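Local coordinates for tRNA (cytosine(38)-C(5))-methyltransferase (Schizosaccharomyces pombe, PDB 6FDF), which methylates cytosine 38 in the anticodon loop of tRNA(Asp), and more weakly of tRNA(Glu), with S-adenosyl-L-methionine as methyl donor, at residues Leu14-Gly19 against Trp79-Ser84; Val37-Ile42 against Lys56-Met61. One frame throughout, in Å; residues are numbered along the deposited sequence.

Both interactions belong to the same seven-stranded mixed sheet. Its parallel strands 58-60, 34-41, 11-16 and 78-81 lie side by side in that order. Interaction 1 joins 11-16 to 78-81, and interaction 2 joins 34-41 to 58-60. The segments of interaction 2 fall between those of interaction 1 along the chain. The centres of the two contacts are about 10 Å apart. Strands 11-16 and 34-41 bridge the gap, and E15 O and I40 N, 3.0 Å apart, probably share a hydrogen bond. SAH lies at the C-terminal side of these strands, where D41 and the residues that follow the strands meet it. Interaction 1 lines its homocysteine and ribose, and interaction 2 its ribose and adenine.

Interaction 1 (Leu14-Gly19 against Trp79-Ser84); sequences LELYSG and WTMSPS. With SAH (S-adenosyl-L-homocysteine), chain E.
L14, opposite W79, shares a backbone bond with T80 in a parallel pair of neighbouring strands. T80 N donates to L14 O at 2.9 Å, nearly straight at 167°. L16 N donates to T80 O at 2.9 Å, from a position tilted out of the carbonyl plane. Beyond this the ladder lapses: S82 N is buried without a partner. A water donates to L16 O at 2.7 Å and is hydrogen-bonded to T80 OG1.

Two CH-pi contacts carry the side-chain packing. L14 CD2 sits 4.1 Å from the centroid of the five-membered ring of W79, over its face. The side chains lie side by side and point the same way. P83 CA stands over the centre of the Y17 ring, 3.4 Å from its centroid and 8° off the normal. P83 CB leans over CE1 and CZ of the same ring. M81 CB meets this ring at its edge, near CD1. With CG opposite the carbonyl carbon (chi1 -48°), the Y17 ring reaches across to P83.

Water joins the far ends. Y17 OH donates to a water at 2.8 Å, and that water donates to S84 O at 2.8 Å.

SAH meets the same ring from its edge, where O4' lies in plane. Its amino nitrogen makes a weak hydrogen bond to Y17 O. Replacing Y17 by an alanine would probably leave P83 without its aromatic platform and break the water link to S84.

P83 packs close to the side chain of C85, the predicted catalytic residue. The glycine-rich loop after the first strand and the Pro-Ser-Cys loop are the first and fourth motifs of C5-methyltransferases. One tyrosine ring therefore touches both SAH, the methyl donor's product, and the loop leading to the predicted nucleophile.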
loop_
_atom_site.group_PDB
_atom_site.type_symbol
_atom_site.label_atom_id
_atom_site.label_comp_id
_atom_site.label_asym_id
_atom_site.label_seq_id
_atom_site.Cartn_x
_atom_site.Cartn_y
_atom_site.Cartn_z
ATOM N N LEU A 14 -16.756 -2.814 1.689
ATOM C CA LEU A 14 -16.572 -1.383 1.914
ATOM C C LEU A 14 -15.074 -1.104 1.951
ATOM O O LEU A 14 -14.355 -1.685 2.767
ATOM C CB LEU A 14 -17.238 -0.949 3.218
ATOM C CG LEU A 14 -17.073 0.512 3.636
ATOM C CD1 LEU A 14 -17.747 1.438 2.625
ATOM C CD2 LEU A 14 -17.630 0.719 5.035
ATOM N N GLU A 15 -14.612 -0.214 1.081
ATOM C CA GLU A 15 -13.180 0.020 0.879
ATOM C C GLU A 15 -12.846 1.411 1.423
ATOM O O GLU A 15 -12.967 2.413 0.718
ATOM C CB GLU A 15 -12.844 -0.135 -0.608
ATOM C CG GLU A 15 -11.376 -0.080 -0.976
ATOM C CD GLU A 15 -11.163 -0.276 -2.468
ATOM O OE1 GLU A 15 -9.993 -0.245 -2.909
ATOM O OE2 GLU A 15 -12.166 -0.460 -3.200
ATOM N N LEU A 16 -12.440 1.463 2.690
ATOM C CA LEU A 16 -12.162 2.725 3.371
ATOM C C LEU A 16 -10.714 3.145 3.153
ATOM O O LEU A 16 -9.810 2.302 3.156
ATOM C CB LEU A 16 -12.437 2.586 4.868
ATOM C CG LEU A 16 -13.871 2.205 5.243
ATOM C CD1 LEU A 16 -13.962 1.804 6.703
ATOM C CD2 LEU A 16 -14.804 3.365 4.937
ATOM N N TYR A 17 -10.494 4.457 3.015
ATOM C CA TYR A 17 -9.177 5.002 2.663
ATOM C C TYR A 17 -8.695 4.374 1.352
ATOM O O TYR A 17 -7.612 3.789 1.268
ATOM C CB TYR A 17 -8.135 4.771 3.776
ATOM C CG TYR A 17 -8.525 5.118 5.207
ATOM C CD1 TYR A 17 -9.142 4.179 6.032
ATOM C CD2 TYR A 17 -8.215 6.362 5.752
ATOM C CE1 TYR A 17 -9.465 4.478 7.348
ATOM C CE2 TYR A 17 -8.545 6.674 7.070
ATOM C CZ TYR A 17 -9.162 5.723 7.861
ATOM O OH TYR A 17 -9.463 6.002 9.170
ATOM N N SER A 18 -9.538 4.501 0.322
ATOM C CA SER A 18 -9.406 3.662 -0.866
ATOM C C SER A 18 -8.227 4.047 -1.755
ATOM O O SER A 18 -7.711 3.191 -2.482
ATOM C CB SER A 18 -10.690 3.717 -1.686
ATOM O OG SER A 18 -11.215 5.033 -1.727
ATOM N N GLY A 19 -7.797 5.306 -1.731
ATOM C CA GLY A 19 -6.666 5.692 -2.569
ATOM C C GLY A 19 -6.957 5.411 -4.034
ATOM O O GLY A 19 -8.043 5.711 -4.539
ATOM N N TRP A 79 -14.956 -5.174 5.482
ATOM C CA TRP A 79 -14.422 -3.817 5.470
ATOM C C TRP A 79 -12.911 -3.900 5.318
ATOM O O TRP A 79 -12.261 -4.648 6.054
ATOM C CB TRP A 79 -14.720 -3.058 6.766
ATOM C CG TRP A 79 -16.153 -2.818 7.111
ATOM C CD1 TRP A 79 -17.260 -3.218 6.416
ATOM C CD2 TRP A 79 -16.628 -2.128 8.264
ATOM N NE1 TRP A 79 -18.402 -2.804 7.073
ATOM C CE2 TRP A 79 -18.035 -2.134 8.211
ATOM C CE3 TRP A 79 -15.996 -1.492 9.336
ATOM C CZ2 TRP A 79 -18.819 -1.538 9.193
ATOM C CZ3 TRP A 79 -16.776 -0.898 10.310
ATOM C CH2 TRP A 79 -18.171 -0.930 10.236
ATOM N N THR A 80 -12.358 -3.153 4.366
ATOM C CA THR A 80 -10.910 -3.004 4.256
ATOM C C THR A 80 -10.538 -1.574 4.632
ATOM O O THR A 80 -11.314 -0.637 4.414
ATOM C CB THR A 80 -10.402 -3.334 2.844
ATOM O OG1 THR A 80 -10.857 -2.340 1.908
ATOM C CG2 THR A 80 -10.867 -4.722 2.407
ATOM N N MET A 81 -9.342 -1.396 5.189
ATOM C CA MET A 81 -8.934 -0.044 5.545
ATOM C C MET A 81 -7.419 0.041 5.619
ATOM O O MET A 81 -6.757 -0.897 6.072
ATOM C CB MET A 81 -9.559 0.399 6.879
ATOM C CG MET A 81 -9.307 -0.546 8.038
ATOM S SD MET A 81 -10.279 -0.119 9.501
ATOM C CE MET A 81 -11.829 -0.924 9.135
ATOM N N SER A 82 -6.891 1.179 5.169
ATOM C CA SER A 82 -5.477 1.525 5.318
ATOM C C SER A 82 -5.459 2.886 6.002
ATOM O O SER A 82 -5.255 3.926 5.358
ATOM C CB SER A 82 -4.751 1.534 3.970
ATOM O OG SER A 82 -3.344 1.637 4.153
ATOM N N PRO A 83 -5.700 2.921 7.311
ATOM C CA PRO A 83 -5.968 4.200 7.974
ATOM C C PRO A 83 -4.715 5.047 8.130
ATOM O O PRO A 83 -3.582 4.581 7.989
ATOM C CB PRO A 83 -6.530 3.785 9.339
ATOM C CG PRO A 83 -5.983 2.404 9.566
ATOM C CD PRO A 83 -5.947 1.771 8.201
ATOM N N SER A 84 -4.944 6.321 8.416
ATOM C CA SER A 84 -3.883 7.294 8.652
ATOM C C SER A 84 -3.766 7.433 10.163
ATOM O O SER A 84 -4.606 8.069 10.806
ATOM C CB SER A 84 -4.201 8.627 7.979
ATOM O OG SER A 84 -3.285 9.633 8.378
HETATM N N SAH E . -4.826 2.004 0.448
HETATM C CA SAH E . -4.945 2.987 -0.606
HETATM C CB SAH E . -4.311 4.323 -0.208
HETATM C CG SAH E . -4.311 4.516 1.307
HETATM S SD SAH E . -3.289 5.862 1.824
HETATM C C SAH E . -4.334 2.460 -1.866
HETATM O O SAH E . -3.907 1.285 -1.868
HETATM O OXT SAH E . -4.296 3.222 -2.856
HETATM C "C5'" SAH E . -4.459 6.558 2.936
HETATM C "C4'" SAH E . -5.588 7.211 2.138
HETATM O "O4'" SAH E . -6.587 7.599 3.062
HETATM C "C3'" SAH E . -5.150 8.455 1.365
HETATM O "O3'" SAH E . -5.568 8.354 0.005
HETATM C "C2'" SAH E . -5.924 9.601 2.022
HETATM O "O2'" SAH E . -6.409 10.544 1.061
HETATM C "C1'" SAH E . -7.081 8.875 2.697
HETATM N N9 SAH E . -7.553 9.504 3.949
HETATM C C8 SAH E . -6.805 9.951 4.977
HETATM N N7 SAH E . -7.593 10.463 5.954
HETATM C C5 SAH E . -8.876 10.348 5.560
HETATM C C6 SAH E . -10.202 10.688 6.115
HETATM N N6 SAH E . -10.316 11.273 7.328
HETATM N N1 SAH E . -11.285 10.390 5.358
HETATM C C2 SAH E . -11.181 9.807 4.151
HETATM N N3 SAH E . -10.007 9.471 3.586
HETATM C C4 SAH E . -8.839 9.721 4.232
HETATM O O HOH W 1 -9.222 -0.061 1.947
HETATM O O HOH W 2 -7.284 7.604 10.016
#

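Interaction 2 (Val37-Ile42 against Lys56-Met61); sequences VCAIDI and KLAKHM. With SAH (S-adenosyl-L-homocysteine), chain E.
A39 and A58 pair as parallel strand neighbours, with their CB atoms on the same face of the sheet. A39 N donates to L57 O at 3.0 Å, from above the carbonyl plane. K59 N answers with a 2.7 Å bond to A39 O. D41 N adds a longer bond of 3.3 Å to K59 O. The axes of the short strand segments make an angle of 45°.

On the opposite face of the sheet, I40 crosses M61. I40 CG2 packs on M61 O and CB, and I40 CD1 meets M61 CE at 3.9 Å. Next along the chain, I42 CA lies over one face of the H60 ring.

The D41 side chain can be followed outward to SAH. From CB the chain turns to CG, anti to the backbone N (chi1 -159°), and CG faces the ribose hydroxyls. OD1 accepts from SAH O2' at 2.6 Å and also from N43 N. OD2 accepts from SAH O3' at 2.6 Å and also from G19 N. Each carboxylate oxygen thus has two donors, and the backbone amides fix how the carboxylate is turned toward the diol.

Beside it, I42 lines the adenine. I42 CB lies 3.7 Å from SAH C2, and CG2 is the same distance from SAH C4. M61 O also comes close to the C2 edge.

Helix 44-54 links the two strands in a beta-alpha-beta unit, and its N51 OD1 accepts hydrogen bonds from both L57 N and A58 N. An acidic residue near the C-terminal end of the second strand, holding both ribose hydroxyls, is a hallmark of the Rossmann-like class I methyltransferase fold.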
loop_
_atom_site.group_PDB
_atom_site.type_symbol
_atom_site.label_atom_id
_atom_site.label_comp_id
_atom_site.label_asym_id
_atom_site.label_seq_id
_atom_site.Cartn_x
_atom_site.Cartn_y
_atom_site.Cartn_z
ATOM N N VAL A 37 -19.190 -1.858 -2.661
ATOM C CA VAL A 37 -20.378 -1.023 -2.533
ATOM C C VAL A 37 -19.993 0.449 -2.563
ATOM O O VAL A 37 -20.675 1.279 -3.185
ATOM C CB VAL A 37 -21.136 -1.394 -1.247
ATOM C CG1 VAL A 37 -22.255 -0.403 -0.971
ATOM C CG2 VAL A 37 -21.679 -2.809 -1.350
ATOM N N CYS A 38 -18.897 0.795 -1.896
ATOM C CA CYS A 38 -18.427 2.169 -1.843
ATOM C C CYS A 38 -16.938 2.142 -1.548
ATOM O O CYS A 38 -16.463 1.288 -0.795
ATOM C CB CYS A 38 -19.157 2.988 -0.770
ATOM S SG CYS A 38 -18.929 4.788 -0.919
ATOM N N ALA A 39 -16.219 3.079 -2.149
ATOM C CA ALA A 39 -14.825 3.353 -1.830
ATOM C C ALA A 39 -14.770 4.784 -1.321
ATOM O O ALA A 39 -15.319 5.684 -1.959
ATOM C CB ALA A 39 -13.933 3.164 -3.056
ATOM N N ILE A 40 -14.165 4.995 -0.157
ATOM C CA ILE A 40 -14.207 6.304 0.492
ATOM C C ILE A 40 -12.796 6.851 0.617
ATOM O O ILE A 40 -11.918 6.200 1.199
ATOM C CB ILE A 40 -14.881 6.230 1.868
ATOM C CG1 ILE A 40 -16.323 5.739 1.717
ATOM C CG2 ILE A 40 -14.865 7.596 2.527
ATOM C CD1 ILE A 40 -17.104 5.737 3.009
ATOM N N ASP A 41 -12.586 8.057 0.092
ATOM C CA ASP A 41 -11.317 8.755 0.242
ATOM C C ASP A 41 -11.592 10.247 0.154
ATOM O O ASP A 41 -12.468 10.691 -0.593
ATOM C CB ASP A 41 -10.297 8.314 -0.821
ATOM C CG ASP A 41 -8.859 8.608 -0.417
ATOM O OD1 ASP A 41 -8.519 9.798 -0.241
ATOM O OD2 ASP A 41 -8.073 7.644 -0.271
ATOM N N ILE A 42 -10.823 11.019 0.923
ATOM C CA ILE A 42 -10.980 12.470 0.950
ATOM C C ILE A 42 -10.198 13.154 -0.162
ATOM O O ILE A 42 -10.444 14.337 -0.447
ATOM C CB ILE A 42 -10.559 12.987 2.341
ATOM C CG1 ILE A 42 -11.125 14.379 2.610
ATOM C CG2 ILE A 42 -9.036 12.964 2.486
ATOM C CD1 ILE A 42 -10.820 14.887 4.002
ATOM N N LYS A 56 -17.349 4.149 -11.263
ATOM C CA LYS A 56 -17.701 5.253 -10.368
ATOM C C LYS A 56 -18.194 4.681 -9.042
ATOM O O LYS A 56 -19.393 4.554 -8.781
ATOM C CB LYS A 56 -18.736 6.162 -11.017
ATOM C CG LYS A 56 -18.287 6.692 -12.364
ATOM C CD LYS A 56 -19.311 7.629 -12.969
ATOM C CE LYS A 56 -18.818 8.185 -14.293
ATOM N NZ LYS A 56 -19.799 9.140 -14.881
ATOM N N LEU A 57 -17.229 4.329 -8.193
ATOM C CA LEU A 57 -17.488 3.792 -6.866
ATOM C C LEU A 57 -16.915 4.634 -5.735
ATOM O O LEU A 57 -17.348 4.468 -4.588
ATOM C CB LEU A 57 -16.927 2.367 -6.743
ATOM C CG LEU A 57 -17.454 1.355 -7.763
ATOM C CD1 LEU A 57 -16.657 0.051 -7.661
ATOM C CD2 LEU A 57 -18.939 1.110 -7.543
ATOM N N ALA A 58 -15.964 5.525 -6.018
ATOM C CA ALA A 58 -15.264 6.272 -4.980
ATOM C C ALA A 58 -16.028 7.550 -4.671
ATOM O O ALA A 58 -16.413 8.287 -5.587
ATOM C CB ALA A 58 -13.835 6.598 -5.412
ATOM N N LYS A 59 -16.244 7.809 -3.383
ATOM C CA LYS A 59 -16.946 8.998 -2.925
ATOM C C LYS A 59 -16.081 9.830 -1.990
ATOM O O LYS A 59 -15.324 9.291 -1.173
ATOM C CB LYS A 59 -18.239 8.610 -2.192
ATOM C CG LYS A 59 -19.414 8.287 -3.099
ATOM C CD LYS A 59 -20.126 9.552 -3.562
ATOM C CE LYS A 59 -20.853 9.332 -4.879
ATOM N NZ LYS A 59 -20.467 10.344 -5.899
ATOM N N HIS A 60 -16.186 11.148 -2.139
ATOM C CA HIS A 60 -15.464 12.098 -1.303
ATOM C C HIS A 60 -16.179 12.210 0.037
ATOM O O HIS A 60 -17.291 12.747 0.110
ATOM C CB HIS A 60 -15.376 13.458 -1.989
ATOM C CG HIS A 60 -14.531 14.447 -1.251
ATOM N ND1 HIS A 60 -14.981 15.124 -0.137
ATOM C CD2 HIS A 60 -13.260 14.864 -1.456
ATOM C CE1 HIS A 60 -14.027 15.923 0.306
ATOM N NE2 HIS A 60 -12.971 15.783 -0.476
ATOM N N MET A 61 -15.543 11.734 1.101
ATOM C CA MET A 61 -16.162 11.789 2.417
ATOM C C MET A 61 -15.084 11.667 3.484
ATOM O O MET A 61 -14.149 10.879 3.337
ATOM C CB MET A 61 -17.209 10.681 2.565
ATOM C CG MET A 61 -17.748 10.487 3.960
ATOM S SD MET A 61 -19.293 9.560 3.955
ATOM C CE MET A 61 -19.295 8.846 2.307
HETATM N N SAH E . -4.826 2.004 0.448
HETATM C CA SAH E . -4.945 2.987 -0.606
HETATM C CB SAH E . -4.311 4.323 -0.208
HETATM C CG SAH E . -4.311 4.516 1.307
HETATM S SD SAH E . -3.289 5.862 1.824
HETATM C C SAH E . -4.334 2.460 -1.866
HETATM O O SAH E . -3.907 1.285 -1.868
HETATM O OXT SAH E . -4.296 3.222 -2.856
HETATM C "C5'" SAH E . -4.459 6.558 2.936
HETATM C "C4'" SAH E . -5.588 7.211 2.138
HETATM O "O4'" SAH E . -6.587 7.599 3.062
HETATM C "C3'" SAH E . -5.150 8.455 1.365
HETATM O "O3'" SAH E . -5.568 8.354 0.005
HETATM C "C2'" SAH E . -5.924 9.601 2.022
HETATM O "O2'" SAH E . -6.409 10.544 1.061
HETATM C "C1'" SAH E . -7.081 8.875 2.697
HETATM N N9 SAH E . -7.553 9.504 3.949
HETATM C C8 SAH E . -6.805 9.951 4.977
HETATM N N7 SAH E . -7.593 10.463 5.954
HETATM C C5 SAH E . -8.876 10.348 5.560
HETATM C C6 SAH E . -10.202 10.688 6.115
HETATM N N6 SAH E . -10.316 11.273 7.328
HETATM N N1 SAH E . -11.285 10.390 5.358
HETATM C C2 SAH E . -11.181 9.807 4.151
HETATM N N3 SAH E . -10.007 9.471 3.586
HETATM C C4 SAH E . -8.839 9.721 4.232
#